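Local coordinates for protein endolysin (Escherichia coli O157 typing phage 15, PDB 7M5I) that probably cleaves the beta-1,4-glycosidic bonds of host peptidoglycan as a family 24 lysozyme, helping the phage lyse the bacterial cell, at residues A[15-20]-A[62-67]; A[28-31]-A[35-38]; A[72-77]-A[101-106]; A[89-94]-A[106-111]; A[95-100]-A[140-145]. All blocks are in the same frame, centred on the assembly; numbering follows the deposited sequence.

Interaction 1: A[15-20]-A[62-67]; sequences DAIKFF and QYLLAD
Helix 11-21, which ends in the predicted catalytic Glu21, lies beside the long helix 57-78, and their segments 15-20 and 62-67 meet at one leucine, Leu64. Leu64 reaches out from the long helix and splits its two methyl groups between neighbouring residues of the other. CD1 of Leu64 comes to 4.1 Å from CG2 of Ile17. CD2 of Leu64 lies closer, 3.6 Å from CG of Lys18. Leu64 has its CG trans to the backbone N (chi1 176°), and this carries the fork across the space between two backbones that stay well apart: the CA atoms of Lys18 and Leu64 are 8.2 Å from each other. No hydrogen bond links the segments.

In phage lysozymes of this family a long helix joins the small lobe to the helical lobe. Helix 57-78 is consistent with that role, and here it packs beside the helix that carries Glu21. The Ile17 side chain itself sits about 4 Å from that of Glu21. It also touches Ser93 and Tyr96 of helix 85-98. Lys18 gives only its aliphatic part to Leu64. Its chain runs on extended beyond CG, and NZ forms a salt bridge with Glu61, one turn before Leu64. Leu14 adds to the apolar surroundings of Leu64.

Interaction 2: A[28-31]-A[35-38]; sequences YEDS and PTIG
Tyr28 and Thr36 face each other as an antiparallel hydrogen-bonded pair. Tyr28 N donates to Thr36 O at 2.9 Å, and Thr36 N donates to Tyr28 O at 2.8 Å. Next along, Glu29 and Pro35 form a non-hydrogen-bonded pair, with their CA atoms 4.4 Å apart. Pro35 has no N-H, but its CA leans on Tyr28 O in a CA-H...O contact.

The side chains of Tyr28 and Thr36 lie on the same face of the hairpin. CB of Thr36 stands 4.0 Å from the centroid of the Tyr28 ring, over one face, as a CH-pi contact. Chi1 of 64° puts CG of Tyr28 between its backbone N and carbonyl carbon, and the ring then lies over the threonine. CG2 of Thr36 comes to 3.4 Å from OH of Tyr28. A water in the plane of the ring joins this hydroxyl to Gly38 O.

Asp30, a predicted active-site residue, follows the first strand. Its CB packs against OG1 of Thr36. A second water donates to both Asp30 OD2, at 2.6 Å, and Thr36 OG1. Asp30 OD1 accepts from Ile34 N, and Thr36 OG1 bonds Ile34 O, so the turn holds both groups. Beyond the pair, Ile37 packs on Val49, Met53 and Ile55, and Gly38 is backbone-bonded to Glu24. The hairpin follows helix 11-21, whose Glu21 side chain is about 6 Å from that of Tyr28.

Interaction 3: A[72-77]-A[101-106]; sequences VAAVNK and TAMQDS
Ala74 O receives a hydrogen bond from a water, 2.8 Å away, and has CE of Met103 beside it at 3.6 Å. The water is itself held by NE2 of Gln104, also at 2.8 Å. The contact joins the long inter-lobe helix 57-78 to the short helix 100-104, and both pack against helix 85-98.

Met103 does the touching on its side, and it does so with its terminal methyl. A chi1 of 174° sends the chain away from its own backbone N, and the bends at chi2 and chi3 then turn CE onto the other helix. There CE meets CB of Ala74 at 4.1 Å and CG2 of Val75 at 4.2 Å. It lies against the backbone of Ala74 as well as its CB. All three residues are buried. No direct hydrogen bond crosses between the segments, and the water gives the polar link.

Thr95 of helix 85-98 touches both Val75 and Met103, and Phe108 and Ile109 of helix 107-113 also lie against Met103. Helix 100-104 ends at this point. Ser106 is the N-cap of the next helix, 107-113, and it also closes off this one. Met103 O accepts from two donors of Ser106, its N and its OG. The bond from Ser106 OG to Met103 O measures 2.7 Å, with the donor tilted 18° from the carbonyl plane.

Interaction 4: A[89-94]-A[106-111]; sequences DALVSE and STFIKR. With PO4 (phosphate ion), chain C; PO4 (phosphate ion), chain D.
Leu91 and Glu94 press on the Phe108 ring in the buried part of this contact, while Thr107 and Arg111 on the other helix hold phosphate ions. CD2 of Leu91 comes to 3.7 Å from CE1 of Phe108. On the same side of the ring plane, OE1 of Glu94 lies 3.8 Å from CE2 of Phe108, with the carboxylate and ring planes 39° apart. Both approaches are oblique. OE1 also has a long, weak ion pair with Arg146 NE. Phe108 has chi1 71°, which places the opposite face of the ring under the hydroxyl of Ser106: OG sits over the ring centre, 3.3 Å from its plane. Ile109 adds a looser touch through CD1, 4.5 Å from Leu91 CD2.

These are helices 85-98 and 107-113 of the helical lobe. Their short segments run nearly antiparallel, at 163°, with axes 12.3 Å apart, so long side chains bridge the space. Trp127 meets the Phe108 ring roughly perpendicularly, and Met124 touches both Phe108 and Glu94.

OG of Ser106 makes its capping bond by accepting from Ile109 N. At this helix start one phosphate takes a bond from Thr107 N to its O3, at 3.0 Å, and another from Thr107 OG1. A second phosphate lies at the edge of the Arg111 guanidinium, bound by NE and, weakly, by NH2; the NE distance is very short and its exact value doubtful. Both ions probably come from the crystallisation liquor.

Interaction 5: A[95-100]-A[140-145]; sequences TYNIGI and NGLKNR
The Arg145 guanidinium carries CB of Asn97 over the centre of one face, 3.6 Å above its plane. The amide of Asn97 stacks over it, the two planes only 20° apart. CG of Asn97 lies 4.0 Å from NH1 of Arg145, so the amide overlaps that branch of the guanidinium. No direct hydrogen bond joins the two side chains. A water lies between Asn97 ND2 and Arg145 NH1, but both of its bonds are weak.

Arg145 gets there by a straight reach. With chi1 at 178° its chain leaves the helix directly, and it stays extended as far as NE. Its polar end has partners beyond the stack. NE forms a salt bridge with Glu149, one turn along its own helix. NH1 makes a long, weak ion pair with Glu21, and NH2 a weak bond to Ser93 O. This places the guanidinium beside a predicted active-site residue.

Leu142 touches the amide oxygen with its CD2 methyl, which rests 3.5 Å from OD1 of Asn97. That oxygen also accepts from Arg146 NH2. The CA atoms of Asn97 and Leu142 are 9.3 Å apart, so side chains alone span the gap.

Helix 85-98 ends here, and Gly99, with positive phi, breaks it before helix 100-104. Tyr96, one residue back from Asn97, packs edge-to-face with Phe71 of helix 57-78. The partner segment opens helix 140-155, which follows the hairpin 129-132/135-138, and its Arg145 also touches Phe20 of helix 11-21.

Overall arrangement
Interactions 1, 3 and 4 are buried; interactions 2 and 5 are only partly so. Helix 57-78 serves interactions 1 and 3, on opposite sides of the chain's centre. Helix 85-98 serves interactions 4 and 5, and its Thr95 also packs on Val75 and Met103 of interaction 3. Interactions 3 and 4 share Ser106, which links two successive helices. The chemistry follows place. Methyl groups carry interactions 1 and 3, an aromatic ring interaction 4, and a stacked amide and guanidinium interaction 5. Interaction 2 stands apart as a hairpin with backbone bonds, its centre 26 Å from those of interactions 3 and 4. Interactions 1, 2 and 5 adjoin the predicted catalytic residues.

Interaction 1: A[15-20]-A[62-67]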
# COMPACT_ATOMS: atom_id res chain seq x y z
N ASP A 15 -1.54 -10.62 -1.49
CA ASP A 15 -0.40 -11.39 -0.90
C ASP A 15 0.78 -10.43 -0.70
O ASP A 15 1.43 -10.50 0.33
CB ASP A 15 0.00 -12.57 -1.81
CG ASP A 15 -0.92 -13.78 -1.96
OD1 ASP A 15 -1.85 -13.96 -1.14
OD2 ASP A 15 -0.69 -14.53 -2.93
N ALA A 16 1.07 -9.54 -1.65
CA ALA A 16 2.18 -8.58 -1.55
C ALA A 16 1.93 -7.59 -0.41
O ALA A 16 2.86 -7.33 0.42
CB ALA A 16 2.46 -7.89 -2.87
N ILE A 17 0.73 -7.06 -0.29
CA ILE A 17 0.43 -6.08 0.80
C ILE A 17 0.56 -6.82 2.13
O ILE A 17 1.13 -6.23 3.08
CB ILE A 17 -0.96 -5.43 0.58
CG1 ILE A 17 -0.87 -4.60 -0.70
CG2 ILE A 17 -1.31 -4.60 1.80
CD1 ILE A 17 -2.16 -3.89 -1.09
N LYS A 18 0.06 -8.05 2.23
CA LYS A 18 0.21 -8.87 3.46
C LYS A 18 1.69 -8.95 3.80
O LYS A 18 2.07 -8.84 4.97
CB LYS A 18 -0.40 -10.26 3.30
CG LYS A 18 -1.92 -10.30 3.25
CD LYS A 18 -2.39 -11.70 2.95
CE LYS A 18 -3.87 -11.90 3.03
NZ LYS A 18 -4.23 -13.20 2.44
N PHE A 19 2.51 -9.27 2.82
CA PHE A 19 3.97 -9.47 2.98
C PHE A 19 4.63 -8.19 3.50
O PHE A 19 5.43 -8.20 4.45
CB PHE A 19 4.53 -9.92 1.66
CG PHE A 19 6.03 -10.09 1.67
CD1 PHE A 19 6.87 -9.03 1.42
CD2 PHE A 19 6.57 -11.33 1.93
CE1 PHE A 19 8.26 -9.22 1.43
CE2 PHE A 19 7.96 -11.51 1.94
CZ PHE A 19 8.79 -10.43 1.74
N PHE A 20 4.25 -7.04 2.93
CA PHE A 20 4.80 -5.73 3.33
C PHE A 20 4.37 -5.32 4.76
O PHE A 20 5.19 -4.68 5.50
CB PHE A 20 4.38 -4.63 2.35
CG PHE A 20 4.91 -4.81 0.95
CD1 PHE A 20 6.22 -5.30 0.71
CD2 PHE A 20 4.13 -4.45 -0.13
CE1 PHE A 20 6.67 -5.46 -0.59
CE2 PHE A 20 4.59 -4.61 -1.43
CZ PHE A 20 5.85 -5.13 -1.67
N GLN A 62 -9.92 -10.45 6.43
CA GLN A 62 -11.21 -9.69 6.31
C GLN A 62 -10.94 -8.20 6.55
O GLN A 62 -11.44 -7.34 5.76
CB GLN A 62 -12.27 -10.33 7.21
CG GLN A 62 -13.52 -9.49 7.46
CD GLN A 62 -14.41 -10.07 8.55
OE1 GLN A 62 -14.38 -11.27 8.85
NE2 GLN A 62 -15.25 -9.22 9.16
N TYR A 63 -10.20 -7.87 7.62
CA TYR A 63 -9.97 -6.46 8.00
C TYR A 63 -9.10 -5.80 6.94
O TYR A 63 -9.32 -4.61 6.66
CB TYR A 63 -9.36 -6.37 9.40
CG TYR A 63 -10.19 -7.00 10.47
CD1 TYR A 63 -11.57 -7.08 10.39
CD2 TYR A 63 -9.58 -7.53 11.58
CE1 TYR A 63 -12.32 -7.73 11.35
CE2 TYR A 63 -10.32 -8.16 12.58
CZ TYR A 63 -11.68 -8.22 12.48
OH TYR A 63 -12.44 -8.80 13.45
N LEU A 64 -8.13 -6.50 6.39
CA LEU A 64 -7.20 -5.92 5.39
C LEU A 64 -8.02 -5.64 4.11
O LEU A 64 -7.88 -4.51 3.54
CB LEU A 64 -6.03 -6.84 5.09
CG LEU A 64 -5.09 -6.35 3.98
CD1 LEU A 64 -4.37 -5.09 4.42
CD2 LEU A 64 -4.09 -7.45 3.61
N LEU A 65 -8.87 -6.56 3.70
CA LEU A 65 -9.76 -6.36 2.52
C LEU A 65 -10.62 -5.10 2.72
O LEU A 65 -10.75 -4.32 1.75
CB LEU A 65 -10.62 -7.59 2.28
CG LEU A 65 -9.89 -8.79 1.69
CD1 LEU A 65 -10.80 -10.01 1.68
CD2 LEU A 65 -9.34 -8.48 0.31
N ALA A 66 -11.15 -4.90 3.91
CA ALA A 66 -12.05 -3.75 4.19
C ALA A 66 -11.18 -2.48 4.15
O ALA A 66 -11.64 -1.50 3.55
CB ALA A 66 -12.73 -3.91 5.51
N ASP A 67 -9.98 -2.52 4.74
CA ASP A 67 -9.01 -1.40 4.83
C ASP A 67 -8.64 -0.93 3.40
O ASP A 67 -8.49 0.31 3.20
CB ASP A 67 -7.68 -1.81 5.47
CG ASP A 67 -7.62 -2.04 6.98
OD1 ASP A 67 -8.55 -1.52 7.67
OD2 ASP A 67 -6.61 -2.82 7.46

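Interaction 2: A[28-31]-A[35-38]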
# COMPACT_ATOMS: atom_id res chain seq x y z
N TYR A 28 -0.74 -5.02 19.23
CA TYR A 28 0.55 -4.48 19.72
C TYR A 28 0.51 -2.98 19.45
O TYR A 28 -0.12 -2.49 18.49
CB TYR A 28 1.75 -5.12 18.99
CG TYR A 28 1.84 -4.85 17.52
CD1 TYR A 28 1.10 -5.58 16.60
CD2 TYR A 28 2.66 -3.85 17.01
CE1 TYR A 28 1.19 -5.38 15.23
CE2 TYR A 28 2.72 -3.61 15.64
CZ TYR A 28 2.03 -4.40 14.74
OH TYR A 28 2.01 -4.15 13.37
N GLU A 29 1.28 -2.27 20.25
CA GLU A 29 1.46 -0.83 20.08
C GLU A 29 2.62 -0.66 19.12
O GLU A 29 3.69 -1.15 19.44
CB GLU A 29 1.67 -0.25 21.48
CG GLU A 29 1.99 1.21 21.45
CD GLU A 29 2.00 1.85 22.83
OE1 GLU A 29 1.04 1.59 23.61
OE2 GLU A 29 2.95 2.62 23.10
N ASP A 30 2.40 0.02 18.02
CA ASP A 30 3.45 0.33 17.04
C ASP A 30 4.39 1.38 17.63
O ASP A 30 4.24 1.78 18.80
CB ASP A 30 2.84 0.62 15.68
CG ASP A 30 2.31 2.04 15.44
OD1 ASP A 30 2.33 2.87 16.39
OD2 ASP A 30 1.89 2.30 14.28
N SER A 31 5.41 1.72 16.84
CA SER A 31 6.51 2.62 17.25
C SER A 31 5.95 4.01 17.54
O SER A 31 6.61 4.73 18.24
CB SER A 31 7.58 2.68 16.14
OG SER A 31 8.09 1.37 15.93
N PRO A 35 -2.30 1.28 18.73
CA PRO A 35 -2.66 -0.14 18.71
C PRO A 35 -2.95 -0.65 17.29
O PRO A 35 -3.71 -0.07 16.57
CB PRO A 35 -3.88 -0.21 19.64
CG PRO A 35 -3.72 0.99 20.54
CD PRO A 35 -3.20 2.06 19.60
N THR A 36 -2.30 -1.76 16.95
CA THR A 36 -2.28 -2.36 15.60
C THR A 36 -2.53 -3.87 15.73
O THR A 36 -2.12 -4.48 16.69
CB THR A 36 -0.95 -2.05 14.91
OG1 THR A 36 -0.72 -0.65 14.95
CG2 THR A 36 -0.95 -2.50 13.45
N ILE A 37 -3.18 -4.46 14.74
CA ILE A 37 -3.44 -5.92 14.75
C ILE A 37 -3.53 -6.42 13.30
O ILE A 37 -3.74 -5.64 12.37
CB ILE A 37 -4.70 -6.27 15.56
CG1 ILE A 37 -4.69 -7.72 16.08
CG2 ILE A 37 -5.97 -5.96 14.75
CD1 ILE A 37 -5.75 -8.03 17.11
N GLY A 38 -3.38 -7.72 13.11
CA GLY A 38 -3.53 -8.33 11.79
C GLY A 38 -2.42 -7.86 10.85
O GLY A 38 -1.23 -7.78 11.25
O HOH W 1 1.04 -5.98 11.34
O HOH W 2 0.60 0.57 12.90

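Interaction 3: A[72-77]-A[101-106]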
# COMPACT_ATOMS: atom_id res chain seq x y z
N VAL A 72 -8.05 1.04 -3.46
CA VAL A 72 -8.43 0.47 -4.78
C VAL A 72 -9.30 1.51 -5.53
O VAL A 72 -9.01 1.82 -6.74
CB VAL A 72 -9.15 -0.88 -4.60
CG1 VAL A 72 -9.72 -1.39 -5.90
CG2 VAL A 72 -8.22 -1.92 -3.95
N ALA A 73 -10.32 2.05 -4.86
CA ALA A 73 -11.25 3.02 -5.49
C ALA A 73 -10.44 4.23 -5.97
O ALA A 73 -10.64 4.68 -7.11
CB ALA A 73 -12.37 3.42 -4.55
N ALA A 74 -9.57 4.75 -5.13
CA ALA A 74 -8.81 5.98 -5.43
C ALA A 74 -7.87 5.72 -6.61
O ALA A 74 -7.66 6.65 -7.45
CB ALA A 74 -8.04 6.45 -4.21
N VAL A 75 -7.21 4.57 -6.66
CA VAL A 75 -6.27 4.31 -7.78
C VAL A 75 -7.10 4.21 -9.09
O VAL A 75 -6.67 4.78 -10.11
CB VAL A 75 -5.37 3.10 -7.50
CG1 VAL A 75 -4.52 2.74 -8.71
CG2 VAL A 75 -4.47 3.40 -6.31
N ASN A 76 -8.23 3.51 -9.07
CA ASN A 76 -9.16 3.43 -10.21
C ASN A 76 -9.43 4.85 -10.72
O ASN A 76 -9.38 5.08 -11.94
CB ASN A 76 -10.43 2.65 -9.86
CG ASN A 76 -10.27 1.16 -10.07
OD1 ASN A 76 -9.74 0.74 -11.09
ND2 ASN A 76 -10.73 0.33 -9.14
N LYS A 77 -9.77 5.78 -9.84
CA LYS A 77 -10.17 7.15 -10.24
C LYS A 77 -8.96 7.95 -10.74
O LYS A 77 -9.15 8.74 -11.67
CB LYS A 77 -10.88 7.83 -9.07
CG LYS A 77 -12.28 7.30 -8.80
CD LYS A 77 -12.63 7.21 -7.30
CE LYS A 77 -14.04 6.76 -7.00
NZ LYS A 77 -15.02 7.81 -7.41
N THR A 101 -4.16 11.26 -1.00
CA THR A 101 -3.73 12.61 -1.45
C THR A 101 -2.32 12.58 -2.03
O THR A 101 -2.12 13.22 -3.11
CB THR A 101 -3.86 13.67 -0.36
OG1 THR A 101 -5.26 13.80 -0.15
CG2 THR A 101 -3.27 14.99 -0.81
N ALA A 102 -1.40 11.84 -1.42
CA ALA A 102 0.01 11.83 -1.86
C ALA A 102 0.05 11.19 -3.26
O ALA A 102 0.80 11.68 -4.12
CB ALA A 102 0.83 11.02 -0.88
N MET A 103 -0.66 10.08 -3.43
CA MET A 103 -0.71 9.38 -4.75
C MET A 103 -1.32 10.33 -5.78
O MET A 103 -0.78 10.44 -6.89
CB MET A 103 -1.53 8.09 -4.64
CG MET A 103 -1.76 7.39 -5.98
SD MET A 103 -3.15 8.04 -6.94
CE MET A 103 -4.53 7.55 -5.94
N GLN A 104 -2.43 10.99 -5.45
CA GLN A 104 -3.19 11.81 -6.44
C GLN A 104 -2.30 12.91 -7.03
O GLN A 104 -2.43 13.22 -8.22
CB GLN A 104 -4.44 12.39 -5.82
CG GLN A 104 -5.52 11.35 -5.61
CD GLN A 104 -6.65 11.90 -4.80
OE1 GLN A 104 -6.51 12.93 -4.14
NE2 GLN A 104 -7.77 11.18 -4.84
N ASP A 105 -1.44 13.50 -6.22
CA ASP A 105 -0.61 14.66 -6.59
C ASP A 105 0.80 14.22 -6.97
O ASP A 105 1.60 15.10 -7.27
CB ASP A 105 -0.63 15.70 -5.46
CG ASP A 105 -2.00 16.29 -5.20
OD1 ASP A 105 -2.87 16.20 -6.09
OD2 ASP A 105 -2.18 16.87 -4.09
N SER A 106 1.08 12.92 -7.03
CA SER A 106 2.44 12.36 -7.23
C SER A 106 2.92 12.56 -8.67
O SER A 106 2.11 12.55 -9.57
CB SER A 106 2.48 10.88 -6.87
OG SER A 106 1.72 10.09 -7.78
O HOH W 3 -8.27 9.28 -6.85

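Interaction 4: A[89-94]-A[106-111]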
# COMPACT_ATOMS: atom_id res chain seq x y z
N ASP A 89 -1.79 -3.46 -9.14
CA ASP A 89 -1.42 -4.02 -7.82
C ASP A 89 -0.34 -3.15 -7.15
O ASP A 89 -0.46 -2.84 -5.91
CB ASP A 89 -0.97 -5.47 -7.90
CG ASP A 89 -2.03 -6.48 -8.26
OD1 ASP A 89 -3.25 -6.18 -8.10
OD2 ASP A 89 -1.61 -7.61 -8.69
N ALA A 90 0.70 -2.80 -7.89
CA ALA A 90 1.81 -1.99 -7.38
C ALA A 90 1.32 -0.61 -6.95
O ALA A 90 1.70 -0.12 -5.86
CB ALA A 90 2.93 -1.90 -8.36
N LEU A 91 0.52 0.05 -7.78
CA LEU A 91 0.02 1.41 -7.45
C LEU A 91 -0.88 1.34 -6.22
O LEU A 91 -0.75 2.21 -5.37
CB LEU A 91 -0.76 1.96 -8.65
CG LEU A 91 0.10 2.23 -9.89
CD1 LEU A 91 -0.81 2.53 -11.08
CD2 LEU A 91 1.07 3.38 -9.68
N VAL A 92 -1.67 0.29 -6.07
CA VAL A 92 -2.55 0.16 -4.85
C VAL A 92 -1.67 -0.09 -3.63
O VAL A 92 -1.83 0.63 -2.64
CB VAL A 92 -3.61 -0.94 -5.02
CG1 VAL A 92 -4.35 -1.22 -3.70
CG2 VAL A 92 -4.63 -0.52 -6.07
N SER A 93 -0.71 -1.02 -3.72
CA SER A 93 0.25 -1.26 -2.59
C SER A 93 0.90 0.06 -2.14
O SER A 93 0.92 0.37 -0.92
CB SER A 93 1.25 -2.29 -2.94
OG SER A 93 2.11 -2.53 -1.83
N GLU A 94 1.44 0.85 -3.04
CA GLU A 94 2.15 2.09 -2.68
C GLU A 94 1.16 3.11 -2.12
O GLU A 94 1.51 3.78 -1.06
CB GLU A 94 2.95 2.66 -3.84
CG GLU A 94 3.68 3.92 -3.46
CD GLU A 94 4.96 4.25 -4.18
OE1 GLU A 94 5.56 5.33 -3.90
OE2 GLU A 94 5.42 3.41 -4.96
N SER A 106 1.08 12.92 -7.03
CA SER A 106 2.44 12.36 -7.23
C SER A 106 2.92 12.56 -8.67
O SER A 106 2.11 12.55 -9.57
CB SER A 106 2.48 10.88 -6.87
OG SER A 106 1.72 10.09 -7.78
N THR A 107 4.22 12.64 -8.85
CA THR A 107 4.88 12.49 -10.15
C THR A 107 4.65 11.08 -10.72
O THR A 107 4.46 10.96 -11.95
CB THR A 107 6.37 12.81 -10.05
OG1 THR A 107 6.50 14.15 -9.59
CG2 THR A 107 7.08 12.60 -11.36
N PHE A 108 4.70 10.03 -9.89
CA PHE A 108 4.59 8.66 -10.44
C PHE A 108 3.26 8.52 -11.19
O PHE A 108 3.25 7.92 -12.28
CB PHE A 108 4.91 7.57 -9.41
CG PHE A 108 3.91 7.34 -8.31
CD1 PHE A 108 2.78 6.57 -8.52
CD2 PHE A 108 4.19 7.77 -7.00
CE1 PHE A 108 1.90 6.28 -7.48
CE2 PHE A 108 3.30 7.51 -5.98
CZ PHE A 108 2.17 6.74 -6.19
N ILE A 109 2.16 9.05 -10.67
CA ILE A 109 0.83 8.80 -11.30
C ILE A 109 0.74 9.61 -12.61
O ILE A 109 0.13 9.09 -13.57
CB ILE A 109 -0.32 9.12 -10.35
CG1 ILE A 109 -1.59 8.38 -10.78
CG2 ILE A 109 -0.55 10.62 -10.26
CD1 ILE A 109 -1.56 6.88 -10.49
N LYS A 110 1.35 10.80 -12.63
CA LYS A 110 1.46 11.64 -13.86
C LYS A 110 2.22 10.87 -14.94
O LYS A 110 1.77 10.81 -16.10
CB LYS A 110 2.08 12.97 -13.47
CG LYS A 110 1.11 13.94 -12.80
CD LYS A 110 1.61 15.42 -12.84
CE LYS A 110 1.07 16.35 -11.76
NZ LYS A 110 1.53 16.04 -10.39
N ARG A 111 3.33 10.25 -14.57
CA ARG A 111 4.18 9.49 -15.52
C ARG A 111 3.42 8.25 -15.98
O ARG A 111 3.46 7.93 -17.20
CB ARG A 111 5.54 9.15 -14.92
CG ARG A 111 6.40 10.40 -14.69
CD ARG A 111 7.74 10.02 -14.11
NE ARG A 111 8.62 11.15 -14.01
CZ ARG A 111 9.86 11.12 -13.53
NH1 ARG A 111 10.40 9.99 -13.13
NH2 ARG A 111 10.56 12.23 -13.47
P PO4 C . 6.19 13.96 -6.00
O1 PO4 C . 6.79 14.75 -7.17
O2 PO4 C . 7.19 13.99 -4.85
O3 PO4 C . 5.95 12.54 -6.45
O4 PO4 C . 4.88 14.56 -5.53
P PO4 D . 7.96 14.79 -14.88
O1 PO4 D . 8.37 15.55 -16.13
O2 PO4 D . 8.58 15.47 -13.64
O3 PO4 D . 8.47 13.37 -15.02
O4 PO4 D . 6.43 14.77 -14.75

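Interaction 5: A[95-100]-A[140-145]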
# COMPACT_ATOMS: atom_id res chain seq x y z
N THR A 95 -0.01 3.25 -2.74
CA THR A 95 -1.01 4.24 -2.28
C THR A 95 -1.49 3.86 -0.86
O THR A 95 -1.72 4.76 -0.06
CB THR A 95 -2.20 4.31 -3.26
OG1 THR A 95 -1.67 4.62 -4.54
CG2 THR A 95 -3.21 5.36 -2.86
N TYR A 96 -1.62 2.57 -0.59
CA TYR A 96 -2.04 2.06 0.73
C TYR A 96 -1.07 2.52 1.82
O TYR A 96 -1.46 2.71 3.00
CB TYR A 96 -2.15 0.54 0.69
CG TYR A 96 -2.78 0.00 1.95
CD1 TYR A 96 -4.05 0.44 2.30
CD2 TYR A 96 -2.14 -0.89 2.78
CE1 TYR A 96 -4.68 -0.02 3.44
CE2 TYR A 96 -2.76 -1.37 3.93
CZ TYR A 96 -4.03 -0.94 4.26
OH TYR A 96 -4.68 -1.27 5.41
N ASN A 97 0.19 2.74 1.46
CA ASN A 97 1.26 3.18 2.39
C ASN A 97 1.34 4.70 2.41
O ASN A 97 1.40 5.30 3.51
CB ASN A 97 2.55 2.46 2.00
CG ASN A 97 3.75 2.89 2.83
OD1 ASN A 97 4.70 3.41 2.30
ND2 ASN A 97 3.63 2.77 4.14
N ILE A 98 1.35 5.38 1.28
CA ILE A 98 1.61 6.84 1.27
C ILE A 98 0.31 7.64 1.45
O ILE A 98 0.40 8.82 1.83
CB ILE A 98 2.41 7.31 0.05
CG1 ILE A 98 1.57 7.25 -1.24
CG2 ILE A 98 3.71 6.55 -0.05
CD1 ILE A 98 2.25 7.83 -2.42
N GLY A 99 -0.83 7.03 1.21
CA GLY A 99 -2.17 7.64 1.29
C GLY A 99 -2.65 8.18 -0.05
O GLY A 99 -1.83 8.44 -0.97
N ILE A 100 -3.92 8.50 -0.08
CA ILE A 100 -4.67 8.87 -1.31
C ILE A 100 -4.17 10.20 -1.83
O ILE A 100 -3.84 10.28 -3.02
CB ILE A 100 -6.18 8.82 -1.03
CG1 ILE A 100 -6.65 7.38 -0.78
CG2 ILE A 100 -6.93 9.46 -2.20
CD1 ILE A 100 -8.11 7.25 -0.42
N ASN A 140 15.03 2.85 5.53
CA ASN A 140 15.55 1.69 4.76
C ASN A 140 14.42 0.72 4.49
O ASN A 140 14.38 0.15 3.37
CB ASN A 140 16.76 1.06 5.44
CG ASN A 140 17.99 1.93 5.32
OD1 ASN A 140 18.11 2.82 4.45
ND2 ASN A 140 18.95 1.63 6.18
N GLY A 141 13.48 0.51 5.42
CA GLY A 141 12.31 -0.36 5.23
C GLY A 141 11.46 0.10 4.07
O GLY A 141 11.04 -0.70 3.25
N LEU A 142 11.21 1.42 4.00
CA LEU A 142 10.46 1.97 2.87
C LEU A 142 11.27 1.81 1.57
O LEU A 142 10.64 1.52 0.54
CB LEU A 142 10.11 3.44 3.09
CG LEU A 142 9.00 3.67 4.11
CD1 LEU A 142 8.66 5.16 4.16
CD2 LEU A 142 7.78 2.84 3.81
N LYS A 143 12.57 2.06 1.59
CA LYS A 143 13.37 1.83 0.35
C LYS A 143 13.16 0.40 -0.13
O LYS A 143 13.04 0.20 -1.36
CB LYS A 143 14.85 2.13 0.55
CG LYS A 143 15.20 3.60 0.71
CD LYS A 143 16.66 3.77 0.96
CE LYS A 143 17.55 3.80 -0.23
NZ LYS A 143 18.82 4.45 0.21
N ASN A 144 13.16 -0.57 0.78
CA ASN A 144 12.98 -1.99 0.39
C ASN A 144 11.59 -2.21 -0.20
O ASN A 144 11.44 -2.90 -1.24
CB ASN A 144 13.31 -2.91 1.54
CG ASN A 144 13.59 -4.32 1.09
OD1 ASN A 144 14.20 -4.53 0.02
ND2 ASN A 144 13.25 -5.24 1.97
N ARG A 145 10.57 -1.68 0.47
CA ARG A 145 9.18 -1.82 0.01
C ARG A 145 9.06 -1.15 -1.35
O ARG A 145 8.45 -1.78 -2.25
CB ARG A 145 8.20 -1.24 1.02
CG ARG A 145 6.76 -1.33 0.54
CD ARG A 145 5.78 -0.90 1.63
NE ARG A 145 4.43 -0.97 1.15
CZ ARG A 145 3.37 -1.06 1.93
NH1 ARG A 145 3.53 -1.07 3.26
NH2 ARG A 145 2.16 -1.15 1.41
O HOH W 4 1.22 0.55 4.68